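Side-chain contacts in adenosine kinase, putative (Trypanosoma brucei, PDB 3OTX), which probably transfers a phosphate group from ATP to adenosine, making AMP and ADP in a magnesium-dependent step of purine salvage: residues N144-E149 with V177-Q182; V30-E35 with F50-K55; K229-A232 with K236-T239; V253-T256 with G260-V263. The protein carries 1 engineered substitution. All coordinates share one frame; numbering follows the deposited sequence.

In the fold
Along the chain the order is interaction 2, then 1, 3 and 4, each closing before the next opens. Interaction 2 lies by the smaller five-stranded sheet; the other three lie by the large ten-stranded sheet of the ribokinase-like fold. Interactions 2 and 4 lie on opposite sides of the chain's centre, with their centres about 40 Å apart. Interaction 1 is about 30 Å from interaction 2 and about 23 Å from interaction 4, centre to centre. Interactions 3 and 4, about 17 Å apart between centres, touch: V253 CG2 packs on F231 CE2 at 3.7 Å. Helix 225-235 and the lead-in to strand 262-267 thus pack together, with the F231 side chain about 9 Å from that of ADP-binding N224.

Interaction 1. Residues N144-E149 with V177-Q182; sequences NHLSSE and VNHVLQ
H179 reaches out of its helix and delivers NE2 to the backbone oxygen of L146, with NE2 to O at 2.8 Å and an N-H...O angle of 158°. The oxygen lies close to the imidazole plane, but the donor stands well above the carbonyl plane, 56° out of it, away from either lone pair. Along the same ring, L146 lays its branch against the carbon next door: L146 CG is 3.9 Å from H179 CD2, the two side chains sliding past each other in opposite directions. S148 comes to another part of the rim, where its OG lies 3.5 Å from H179 CE1, again near the ring plane. H179 has CG beside its backbone N (chi1 -61°), which carries the imidazole off the helix.

Further out, Q13 of strand 10-13 packs on both L146 and H179, and Q182 bonds to the backbone oxygen of M151. S147 OG caps the backbone N of H150 and is also hydrogen-bonded to E115 OE2. The L146 side chain is about 6 Å from that of N15, an adenosine-binding residue. S147 is a classic serine N-cap, starting the short helix 148-151 just where the preceding loop is tied to helix 177-189.

Interaction 2. Residues V30-E35 with F50-K55; sequences VKYGLE and FDDIEK
Y32 and K31 both bring their polar ends to one carboxylate oxygen, OD2 of D52. The tyrosine bond is short, with Y32 OH to D52 OD2 at 2.5 Å, and it uses the anti lone pair, the one turned away from the other carboxylate oxygen. Ring and carboxylate planes stand 73° apart; OD2 meets the phenol at its edge, near the ring plane, and D52 OD2 is also 3.3 Å from Y32 CE1. D52 CB also comes up to the hydroxyl, 3.2 Å from Y32 OH. This is the tight side of the contact: the phenol is buried, and its OH is pinned against D52.

The lysine side is looser and open to solvent. K31 runs out extended from a CG anti to the backbone N (chi1 -171°), passes over one face of the Y32 ring near its rim, and arrives from the direction opposite to D52. Its NZ forms a salt bridge to D52 OD2 at 3.1 Å, met nearly head-on along the C-O bond. Two donors on one oxygen would be expected to favour the ionised aspartate. Just beyond, G33 leaves the helix in a Schellman motif, its N bonded to V30 O at 3.1 Å.

R45 and Q46 bind the backbone oxygens of K31 and Y32. F28 of helix 26-31 meets the Y32 ring and packs on D52 and I53, while F50 and I53 seat helix 49-54 on strand 122-130 of the five-stranded sheet.

Interaction 3. Residues K229-A232 with K236-T239; sequences KEFA and KWDT
The carbonyl oxygen of A232 receives the backbone N of W237, with W237 N to A232 O at 2.9 Å. The bond is bent to 139° at the hydrogen, and the donor is tilted out of the carbonyl plane. K236 N sits nearby, 3.0 Å from the same A232 O. This is the end of helix 225-235: K236 takes positive phi and the chain closes in a Schellman motif, which turns the following residues back along the last helical turns.

The turn brings W237 alongside F231. The side chains point the same way, and the far rim of the indole reaches the phenyl edge, with F231 CE2 3.9 Å from W237 CH2. Ring planes are 58° apart, so the pair is oblique. F231 is set there by its CG lying anti to the backbone N (chi1 -167°). The A232 methyl packs against the start of the W237 side chain, with A232 CB 4.2 Å from W237 CB and 3.6 Å from T239 O. R248 of helix 242-251 makes a cation-pi contact with the indole.

An inverse gamma turn centred on D238 follows, and T239 O then lies close to the A232 methyl. A water joins the two segments at their other end, 2.8 Å from T239 O and 3.2 Å from K229 O. T239 OG1 bonds to the backbone N of C241, just ahead of helix 242-251.

Interaction 4. Residues V253-T256 with G260-V263; sequences VPYT and GRVV
R261 spends both terminal nitrogens on two successive backbone carbonyls. R261 NH1 reaches V253 O at 3.1 Å and R261 NH2 reaches P254 O at 3.0 Å, with both oxygens near the guanidinium plane; the NH1 hydrogen comes from above the V253 carbonyl plane, whereas NH2 lies nearer the plane of the P254 carbonyl. A third hydrogen bond has the same direction: G260 N donates to Y255 OH at 2.8 Å. R261 NE bonds to T218 O, and NH1 has a second partner in A249 O.

Packing and CH-pi contacts come next. R261 CB sits over the centre of the Y255 ring, 3.9 Å from its centroid, in a CH-pi contact. The two side chains slide past each other, so that the guanidinium comes round to the base of the tyrosine, with its plane 54° from the ring and Y255 CB over one of its faces. R261 NH2 is 3.4 Å from Y255 CD1. Bends at chi2 (70°) and chi3 (60°) fold the arginine back in this way. V253 CG1 closes the other flank, 3.6 Å from R261 NH1.

R261 leads into strand 262-267 of the large sheet, and T218 and D219 precede its neighbour 220-224. With V253, P254, T218 and A249 all offering backbone oxygens, the charge of the buried arginine is probably met largely by carbonyl dipoles. Y255 OH, accepting from G260, can probably donate to D219, so that a polar network ties the 253-256 loop to the start of the strand.

Interaction 1. Residues N144-E149 with V177-Q182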
loop_
_atom_site.group_PDB
_atom_site.type_symbol
_atom_site.label_atom_id
_atom_site.label_comp_id
_atom_site.label_asym_id
_atom_site.label_seq_id
_atom_site.Cartn_x
_atom_site.Cartn_y
_atom_site.Cartn_z
ATOM N N ASN A 144 11.876 9.272 -4.287
ATOM C CA ASN A 144 11.565 9.807 -5.605
ATOM C C ASN A 144 12.716 9.647 -6.589
ATOM O O ASN A 144 12.562 9.948 -7.766
ATOM C CB ASN A 144 11.225 11.283 -5.501
ATOM C CG ASN A 144 10.354 11.767 -6.621
ATOM O OD1 ASN A 144 10.575 12.853 -7.176
ATOM N ND2 ASN A 144 9.352 10.998 -6.957
ATOM N N HIS A 145 13.861 9.194 -6.106
ATOM C CA HIS A 145 15.059 9.015 -6.942
ATOM C C HIS A 145 15.336 7.558 -7.324
ATOM O O HIS A 145 16.411 7.248 -7.864
ATOM C CB HIS A 145 16.272 9.604 -6.213
ATOM C CG HIS A 145 16.176 11.085 -6.021
ATOM N ND1 HIS A 145 16.690 11.981 -6.935
ATOM C CD2 HIS A 145 15.642 11.833 -5.027
ATOM C CE1 HIS A 145 16.463 13.214 -6.518
ATOM N NE2 HIS A 145 15.836 13.153 -5.359
ATOM N N LEU A 146 14.383 6.667 -7.068
ATOM C CA LEU A 146 14.522 5.267 -7.496
ATOM C C LEU A 146 14.806 5.239 -9.021
ATOM O O LEU A 146 14.063 5.819 -9.807
ATOM C CB LEU A 146 13.272 4.474 -7.126
ATOM C CG LEU A 146 13.262 2.998 -7.546
ATOM C CD1 LEU A 146 14.348 2.217 -6.866
ATOM C CD2 LEU A 146 11.899 2.399 -7.205
ATOM N N SER A 147 15.937 4.632 -9.388
ATOM C CA SER A 147 16.438 4.721 -10.771
ATOM C C SER A 147 16.184 3.486 -11.656
ATOM O O SER A 147 16.022 2.351 -11.169
ATOM C CB SER A 147 17.947 5.023 -10.738
ATOM O OG SER A 147 18.688 3.883 -10.319
ATOM N N SER A 148 16.203 3.726 -12.969
ATOM C CA SER A 148 16.117 2.636 -13.899
ATOM C C SER A 148 17.342 1.752 -13.763
ATOM O O SER A 148 17.229 0.540 -13.906
ATOM C CB SER A 148 15.992 3.168 -15.327
ATOM O OG SER A 148 14.811 3.947 -15.433
ATOM N N GLU A 149 18.489 2.354 -13.419
ATOM C CA GLU A 149 19.706 1.552 -13.208
ATOM C C GLU A 149 19.443 0.534 -12.091
ATOM O O GLU A 149 19.765 -0.675 -12.213
ATOM C CB GLU A 149 20.919 2.424 -12.849
ATOM C CG GLU A 149 21.469 3.299 -13.985
ATOM C CD GLU A 149 20.450 4.276 -14.604
ATOM O OE1 GLU A 149 19.628 4.902 -13.881
ATOM O OE2 GLU A 149 20.486 4.418 -15.845
ATOM N N VAL A 177 6.536 5.676 -13.926
ATOM C CA VAL A 177 5.619 4.637 -14.407
ATOM C C VAL A 177 6.351 3.484 -15.076
ATOM O O VAL A 177 5.921 2.330 -14.981
ATOM C CB VAL A 177 4.546 5.232 -15.359
ATOM C CG1 VAL A 177 5.139 5.630 -16.743
ATOM C CG2 VAL A 177 3.344 4.263 -15.538
ATOM N N ASN A 178 7.466 3.798 -15.733
ATOM C CA ASN A 178 8.275 2.776 -16.364
ATOM C C ASN A 178 8.815 1.721 -15.390
ATOM O O ASN A 178 8.981 0.554 -15.790
ATOM C CB ASN A 178 9.358 3.425 -17.203
ATOM C CG ASN A 178 8.779 4.144 -18.406
ATOM O OD1 ASN A 178 7.843 3.669 -19.049
ATOM N ND2 ASN A 178 9.326 5.312 -18.704
ATOM N N HIS A 179 9.066 2.091 -14.127
ATOM C CA HIS A 179 9.499 1.079 -13.152
ATOM C C HIS A 179 8.377 0.080 -12.917
ATOM O O HIS A 179 8.602 -1.128 -12.809
ATOM C CB HIS A 179 9.834 1.721 -11.803
ATOM C CG HIS A 179 10.952 2.714 -11.858
ATOM N ND1 HIS A 179 11.762 2.872 -12.961
ATOM C CD2 HIS A 179 11.396 3.598 -10.928
ATOM C CE1 HIS A 179 12.654 3.818 -12.711
ATOM N NE2 HIS A 179 12.444 4.285 -11.487
ATOM N N VAL A 180 7.153 0.582 -12.843
ATOM C CA VAL A 180 5.978 -0.245 -12.650
ATOM C C VAL A 180 5.797 -1.140 -13.854
ATOM O O VAL A 180 5.552 -2.345 -13.678
ATOM C CB VAL A 180 4.712 0.612 -12.453
ATOM C CG1 VAL A 180 3.564 -0.271 -11.977
ATOM C CG2 VAL A 180 4.969 1.700 -11.377
ATOM N N LEU A 181 5.917 -0.572 -15.063
ATOM C CA LEU A 181 5.725 -1.374 -16.289
ATOM C C LEU A 181 6.737 -2.520 -16.406
ATOM O O LEU A 181 6.392 -3.614 -16.887
ATOM C CB LEU A 181 5.741 -0.477 -17.533
ATOM C CG LEU A 181 4.553 0.470 -17.598
ATOM C CD1 LEU A 181 4.787 1.494 -18.712
ATOM C CD2 LEU A 181 3.181 -0.264 -17.860
ATOM N N GLN A 182 7.943 -2.313 -15.879
ATOM C CA GLN A 182 8.940 -3.398 -15.874
ATOM C C GLN A 182 8.394 -4.593 -15.094
ATOM O O GLN A 182 8.462 -5.727 -15.553
ATOM C CB GLN A 182 10.274 -2.951 -15.290
ATOM C CG GLN A 182 11.295 -4.093 -15.180
ATOM C CD GLN A 182 12.595 -3.646 -14.559
ATOM O OE1 GLN A 182 13.045 -2.521 -14.791
ATOM N NE2 GLN A 182 13.213 -4.518 -13.763
#

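Interaction 2. Residues V30-E35 with F50-K55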
loop_
_atom_site.group_PDB
_atom_site.type_symbol
_atom_site.label_atom_id
_atom_site.label_comp_id
_atom_site.label_asym_id
_atom_site.label_seq_id
_atom_site.Cartn_x
_atom_site.Cartn_y
_atom_site.Cartn_z
ATOM N N VAL A 30 -5.740 23.562 9.285
ATOM C CA VAL A 30 -6.036 24.804 8.575
ATOM C C VAL A 30 -4.737 25.527 8.209
ATOM O O VAL A 30 -4.563 25.936 7.057
ATOM C CB VAL A 30 -6.997 25.718 9.388
ATOM C CG1 VAL A 30 -7.158 27.127 8.751
ATOM C CG2 VAL A 30 -8.348 25.060 9.560
ATOM N N LYS A 31 -3.823 25.657 9.175
ATOM C CA LYS A 31 -2.549 26.341 8.940
ATOM C C LYS A 31 -1.820 25.812 7.706
ATOM O O LYS A 31 -1.332 26.614 6.892
ATOM C CB LYS A 31 -1.628 26.216 10.150
ATOM C CG LYS A 31 -0.373 27.073 10.078
ATOM C CD LYS A 31 0.577 26.665 11.188
ATOM C CE LYS A 31 1.860 27.466 11.166
ATOM N NZ LYS A 31 2.540 27.312 12.480
ATOM N N TYR A 32 -1.792 24.490 7.572
ATOM C CA TYR A 32 -1.039 23.829 6.499
ATOM C C TYR A 32 -1.831 23.512 5.239
ATOM O O TYR A 32 -1.309 22.858 4.347
ATOM C CB TYR A 32 -0.271 22.595 7.041
ATOM C CG TYR A 32 0.865 23.079 7.922
ATOM C CD1 TYR A 32 0.773 23.017 9.317
ATOM C CD2 TYR A 32 1.994 23.692 7.359
ATOM C CE1 TYR A 32 1.798 23.497 10.113
ATOM C CE2 TYR A 32 3.014 24.170 8.147
ATOM C CZ TYR A 32 2.913 24.088 9.518
ATOM O OH TYR A 32 3.937 24.594 10.287
ATOM N N GLY A 33 -3.096 23.937 5.189
ATOM C CA GLY A 33 -3.927 23.790 3.997
ATOM C C GLY A 33 -4.361 22.354 3.770
ATOM O O GLY A 33 -4.478 21.890 2.623
ATOM N N LEU A 34 -4.572 21.624 4.857
ATOM C CA LEU A 34 -4.819 20.187 4.748
ATOM C C LEU A 34 -6.286 19.832 4.922
ATOM O O LEU A 34 -6.995 20.470 5.704
ATOM C CB LEU A 34 -4.002 19.398 5.785
ATOM C CG LEU A 34 -2.490 19.659 5.848
ATOM C CD1 LEU A 34 -1.878 18.935 7.056
ATOM C CD2 LEU A 34 -1.798 19.233 4.554
ATOM N N GLU A 35 -6.696 18.802 4.190
ATOM C CA GLU A 35 -8.056 18.295 4.260
ATOM C C GLU A 35 -8.043 17.069 5.180
ATOM O O GLU A 35 -7.348 16.065 4.928
ATOM C CB GLU A 35 -8.572 17.917 2.857
ATOM C CG GLU A 35 -10.100 18.021 2.733
ATOM C CD GLU A 35 -10.685 17.147 1.623
ATOM O OE1 GLU A 35 -9.958 16.791 0.667
ATOM O OE2 GLU A 35 -11.886 16.818 1.714
ATOM N N PHE A 50 7.117 19.730 8.895
ATOM C CA PHE A 50 7.864 18.726 9.648
ATOM C C PHE A 50 8.518 19.296 10.895
ATOM O O PHE A 50 8.464 18.685 11.955
ATOM C CB PHE A 50 8.860 18.008 8.755
ATOM C CG PHE A 50 8.234 16.933 7.950
ATOM C CD1 PHE A 50 7.777 17.182 6.657
ATOM C CD2 PHE A 50 8.075 15.651 8.483
ATOM C CE1 PHE A 50 7.180 16.169 5.902
ATOM C CE2 PHE A 50 7.478 14.627 7.733
ATOM C CZ PHE A 50 7.032 14.882 6.455
ATOM N N ASP A 51 9.068 20.495 10.764
ATOM C CA ASP A 51 9.672 21.192 11.909
ATOM C C ASP A 51 8.629 21.438 12.986
ATOM O O ASP A 51 8.911 21.273 14.166
ATOM C CB ASP A 51 10.290 22.522 11.490
ATOM C CG ASP A 51 11.451 22.356 10.532
ATOM O OD1 ASP A 51 12.003 21.244 10.418
ATOM O OD2 ASP A 51 11.812 23.354 9.884
ATOM N N ASP A 52 7.417 21.795 12.556
ATOM C CA ASP A 52 6.294 22.109 13.443
ATOM C C ASP A 52 5.830 20.852 14.210
ATOM O O ASP A 52 5.718 20.872 15.436
ATOM C CB ASP A 52 5.167 22.690 12.591
ATOM C CG ASP A 52 4.150 23.463 13.379
ATOM O OD1 ASP A 52 3.968 23.199 14.581
ATOM O OD2 ASP A 52 3.505 24.336 12.769
ATOM N N ILE A 53 5.603 19.751 13.497
ATOM C CA ILE A 53 5.144 18.505 14.129
ATOM C C ILE A 53 6.203 17.923 15.066
ATOM O O ILE A 53 5.859 17.320 16.089
ATOM C CB ILE A 53 4.720 17.437 13.099
ATOM C CG1 ILE A 53 3.775 18.036 12.070
ATOM C CG2 ILE A 53 4.027 16.271 13.779
ATOM C CD1 ILE A 53 3.564 17.154 10.884
ATOM N N GLU A 54 7.474 18.112 14.718
ATOM C CA GLU A 54 8.595 17.576 15.508
ATOM C C GLU A 54 8.793 18.343 16.807
ATOM O O GLU A 54 9.236 17.767 17.793
ATOM C CB GLU A 54 9.888 17.570 14.697
ATOM C CG GLU A 54 9.953 16.434 13.663
ATOM C CD GLU A 54 11.009 16.647 12.583
ATOM O OE1 GLU A 54 12.043 17.299 12.842
ATOM O OE2 GLU A 54 10.797 16.162 11.459
ATOM N N LYS A 55 8.459 19.633 16.789
ATOM C CA LYS A 55 8.524 20.502 17.963
ATOM C C LYS A 55 7.426 20.193 18.982
ATOM O O LYS A 55 7.326 20.861 20.009
ATOM C CB LYS A 55 8.439 21.968 17.522
ATOM C CG LYS A 55 9.730 22.762 17.656
ATOM C CD LYS A 55 10.715 22.551 16.520
ATOM C CE LYS A 55 12.117 22.918 16.975
ATOM N NZ LYS A 55 13.058 23.187 15.857
#

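Interaction 3. Residues K229-A232 with K236-T239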
loop_
_atom_site.group_PDB
_atom_site.type_symbol
_atom_site.label_atom_id
_atom_site.label_comp_id
_atom_site.label_asym_id
_atom_site.label_seq_id
_atom_site.Cartn_x
_atom_site.Cartn_y
_atom_site.Cartn_z
ATOM N N LYS A 229 -14.972 5.267 -5.430
ATOM C CA LYS A 229 -15.785 6.363 -5.959
ATOM C C LYS A 229 -14.951 7.331 -6.808
ATOM O O LYS A 229 -15.455 7.853 -7.808
ATOM C CB LYS A 229 -16.508 7.112 -4.844
ATOM C CG LYS A 229 -17.471 6.232 -4.086
ATOM C CD LYS A 229 -18.102 6.996 -2.916
ATOM C CE LYS A 229 -19.152 6.151 -2.242
ATOM N NZ LYS A 229 -19.589 6.703 -0.957
ATOM N N GLU A 230 -13.703 7.563 -6.411
ATOM C CA GLU A 230 -12.839 8.461 -7.182
ATOM C C GLU A 230 -12.498 7.839 -8.535
ATOM O O GLU A 230 -12.413 8.556 -9.533
ATOM C CB GLU A 230 -11.584 8.843 -6.413
ATOM C CG GLU A 230 -10.892 10.088 -6.951
ATOM C CD GLU A 230 -11.713 11.344 -6.720
ATOM O OE1 GLU A 230 -12.035 11.645 -5.542
ATOM O OE2 GLU A 230 -12.029 12.019 -7.715
ATOM N N PHE A 231 -12.306 6.519 -8.544
ATOM C CA PHE A 231 -12.065 5.741 -9.771
ATOM C C PHE A 231 -13.263 5.843 -10.710
ATOM O O PHE A 231 -13.094 6.083 -11.912
ATOM C CB PHE A 231 -11.771 4.277 -9.415
ATOM C CG PHE A 231 -11.215 3.472 -10.565
ATOM C CD1 PHE A 231 -9.846 3.381 -10.765
ATOM C CD2 PHE A 231 -12.080 2.841 -11.466
ATOM C CE1 PHE A 231 -9.319 2.639 -11.835
ATOM C CE2 PHE A 231 -11.564 2.095 -12.536
ATOM C CZ PHE A 231 -10.187 1.995 -12.718
ATOM N N ALA A 232 -14.472 5.685 -10.167
ATOM C CA ALA A 232 -15.699 5.954 -10.931
ATOM C C ALA A 232 -15.702 7.352 -11.532
ATOM O O ALA A 232 -16.016 7.497 -12.714
ATOM C CB ALA A 232 -16.955 5.716 -10.078
ATOM N N LYS A 236 -15.600 8.520 -15.499
ATOM C CA LYS A 236 -16.856 9.190 -15.851
ATOM C C LYS A 236 -18.074 8.279 -15.723
ATOM O O LYS A 236 -19.113 8.517 -16.337
ATOM C CB LYS A 236 -16.778 9.938 -17.198
ATOM C CG LYS A 236 -15.637 10.956 -17.211
ATOM C CD LYS A 236 -15.926 12.196 -18.033
ATOM C CE LYS A 236 -14.908 13.282 -17.714
ATOM N NZ LYS A 236 -15.086 14.475 -18.593
ATOM N N TRP A 237 -17.940 7.252 -14.881
ATOM C CA TRP A 237 -19.051 6.377 -14.554
ATOM C C TRP A 237 -20.010 7.050 -13.583
ATOM O O TRP A 237 -19.617 7.455 -12.464
ATOM C CB TRP A 237 -18.584 5.073 -13.913
ATOM C CG TRP A 237 -17.747 4.173 -14.783
ATOM C CD1 TRP A 237 -17.720 4.127 -16.163
ATOM C CD2 TRP A 237 -16.867 3.153 -14.331
ATOM N NE1 TRP A 237 -16.845 3.151 -16.572
ATOM C CE2 TRP A 237 -16.309 2.535 -15.471
ATOM C CE3 TRP A 237 -16.469 2.712 -13.061
ATOM C CZ2 TRP A 237 -15.364 1.504 -15.376
ATOM C CZ3 TRP A 237 -15.542 1.686 -12.969
ATOM C CH2 TRP A 237 -14.996 1.091 -14.120
ATOM N N ASP A 238 -21.275 7.081 -13.974
ATOM C CA ASP A 238 -22.302 7.741 -13.188
ATOM C C ASP A 238 -22.881 6.811 -12.113
ATOM O O ASP A 238 -24.049 6.400 -12.185
ATOM C CB ASP A 238 -23.404 8.298 -14.102
ATOM C CG ASP A 238 -24.339 9.258 -13.377
ATOM O OD1 ASP A 238 -23.905 9.874 -12.371
ATOM O OD2 ASP A 238 -25.506 9.394 -13.817
ATOM N N THR A 239 -22.060 6.502 -11.104
ATOM C CA THR A 239 -22.474 5.599 -10.034
ATOM C C THR A 239 -21.580 5.778 -8.825
ATOM O O THR A 239 -20.366 5.959 -8.965
ATOM C CB THR A 239 -22.521 4.105 -10.506
ATOM O OG1 THR A 239 -22.966 3.259 -9.435
ATOM C CG2 THR A 239 -21.154 3.622 -11.002
HETATM O O HOH W 1 -18.623 7.739 -7.601
#

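Interaction 4. Residues V253-T256 with G260-V263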
loop_
_atom_site.group_PDB
_atom_site.type_symbol
_atom_site.label_atom_id
_atom_site.label_comp_id
_atom_site.label_asym_id
_atom_site.label_seq_id
_atom_site.Cartn_x
_atom_site.Cartn_y
_atom_site.Cartn_z
ATOM N N VAL A 253 -12.685 -1.864 -17.643
ATOM C CA VAL A 253 -11.329 -1.344 -17.603
ATOM C C VAL A 253 -10.446 -2.303 -18.379
ATOM O O VAL A 253 -10.479 -3.512 -18.133
ATOM C CB VAL A 253 -10.850 -1.254 -16.160
ATOM C CG1 VAL A 253 -9.324 -1.055 -16.071
ATOM C CG2 VAL A 253 -11.588 -0.115 -15.475
ATOM N N PRO A 254 -9.652 -1.767 -19.329
ATOM C CA PRO A 254 -8.855 -2.614 -20.227
ATOM C C PRO A 254 -8.096 -3.670 -19.423
ATOM O O PRO A 254 -7.595 -3.360 -18.349
ATOM C CB PRO A 254 -7.880 -1.610 -20.846
ATOM C CG PRO A 254 -8.696 -0.359 -20.951
ATOM C CD PRO A 254 -9.526 -0.337 -19.668
ATOM N N TYR A 255 -8.072 -4.900 -19.934
ATOM C CA TYR A 255 -7.363 -5.998 -19.280
ATOM C C TYR A 255 -6.831 -6.945 -20.349
ATOM O O TYR A 255 -7.601 -7.452 -21.171
ATOM C CB TYR A 255 -8.297 -6.785 -18.355
ATOM C CG TYR A 255 -7.643 -7.945 -17.647
ATOM C CD1 TYR A 255 -6.481 -7.763 -16.885
ATOM C CD2 TYR A 255 -8.182 -9.228 -17.723
ATOM C CE1 TYR A 255 -5.878 -8.828 -16.218
ATOM C CE2 TYR A 255 -7.587 -10.324 -17.061
ATOM C CZ TYR A 255 -6.443 -10.107 -16.300
ATOM O OH TYR A 255 -5.861 -11.197 -15.676
ATOM N N THR A 256 -5.520 -7.167 -20.320
ATOM C CA THR A 256 -4.864 -8.028 -21.311
ATOM C C THR A 256 -4.263 -9.290 -20.682
ATOM O O THR A 256 -3.495 -10.007 -21.323
ATOM C CB THR A 256 -3.739 -7.261 -22.049
ATOM O OG1 THR A 256 -2.795 -6.736 -21.115
ATOM C CG2 THR A 256 -4.310 -6.102 -22.889
ATOM N N GLY A 260 -7.137 -13.553 -14.723
ATOM C CA GLY A 260 -8.514 -13.144 -14.448
ATOM C C GLY A 260 -8.417 -11.879 -13.618
ATOM O O GLY A 260 -7.634 -11.804 -12.663
ATOM N N ARG A 261 -9.190 -10.873 -14.002
ATOM C CA ARG A 261 -9.254 -9.606 -13.277
ATOM C C ARG A 261 -10.113 -9.747 -12.014
ATOM O O ARG A 261 -11.216 -10.308 -12.058
ATOM C CB ARG A 261 -9.764 -8.525 -14.265
ATOM C CG ARG A 261 -10.326 -7.240 -13.704
ATOM C CD ARG A 261 -9.281 -6.292 -13.047
ATOM N NE ARG A 261 -8.189 -5.811 -13.934
ATOM C CZ ARG A 261 -8.331 -5.007 -14.994
ATOM N NH1 ARG A 261 -9.527 -4.604 -15.410
ATOM N NH2 ARG A 261 -7.251 -4.629 -15.680
ATOM N N VAL A 262 -9.579 -9.267 -10.888
ATOM C CA VAL A 262 -10.252 -9.315 -9.590
ATOM C C VAL A 262 -10.276 -7.879 -9.071
ATOM O O VAL A 262 -9.274 -7.163 -9.181
ATOM C CB VAL A 262 -9.472 -10.200 -8.569
ATOM C CG1 VAL A 262 -10.184 -10.282 -7.179
ATOM C CG2 VAL A 262 -9.212 -11.588 -9.135
ATOM N N VAL A 263 -11.388 -7.463 -8.474
ATOM C CA VAL A 263 -11.457 -6.148 -7.870
ATOM C C VAL A 263 -11.913 -6.326 -6.425
ATOM O O VAL A 263 -12.880 -7.048 -6.156
ATOM C CB VAL A 263 -12.394 -5.218 -8.668
ATOM C CG1 VAL A 263 -12.469 -3.836 -8.070
ATOM C CG2 VAL A 263 -11.925 -5.094 -10.154
#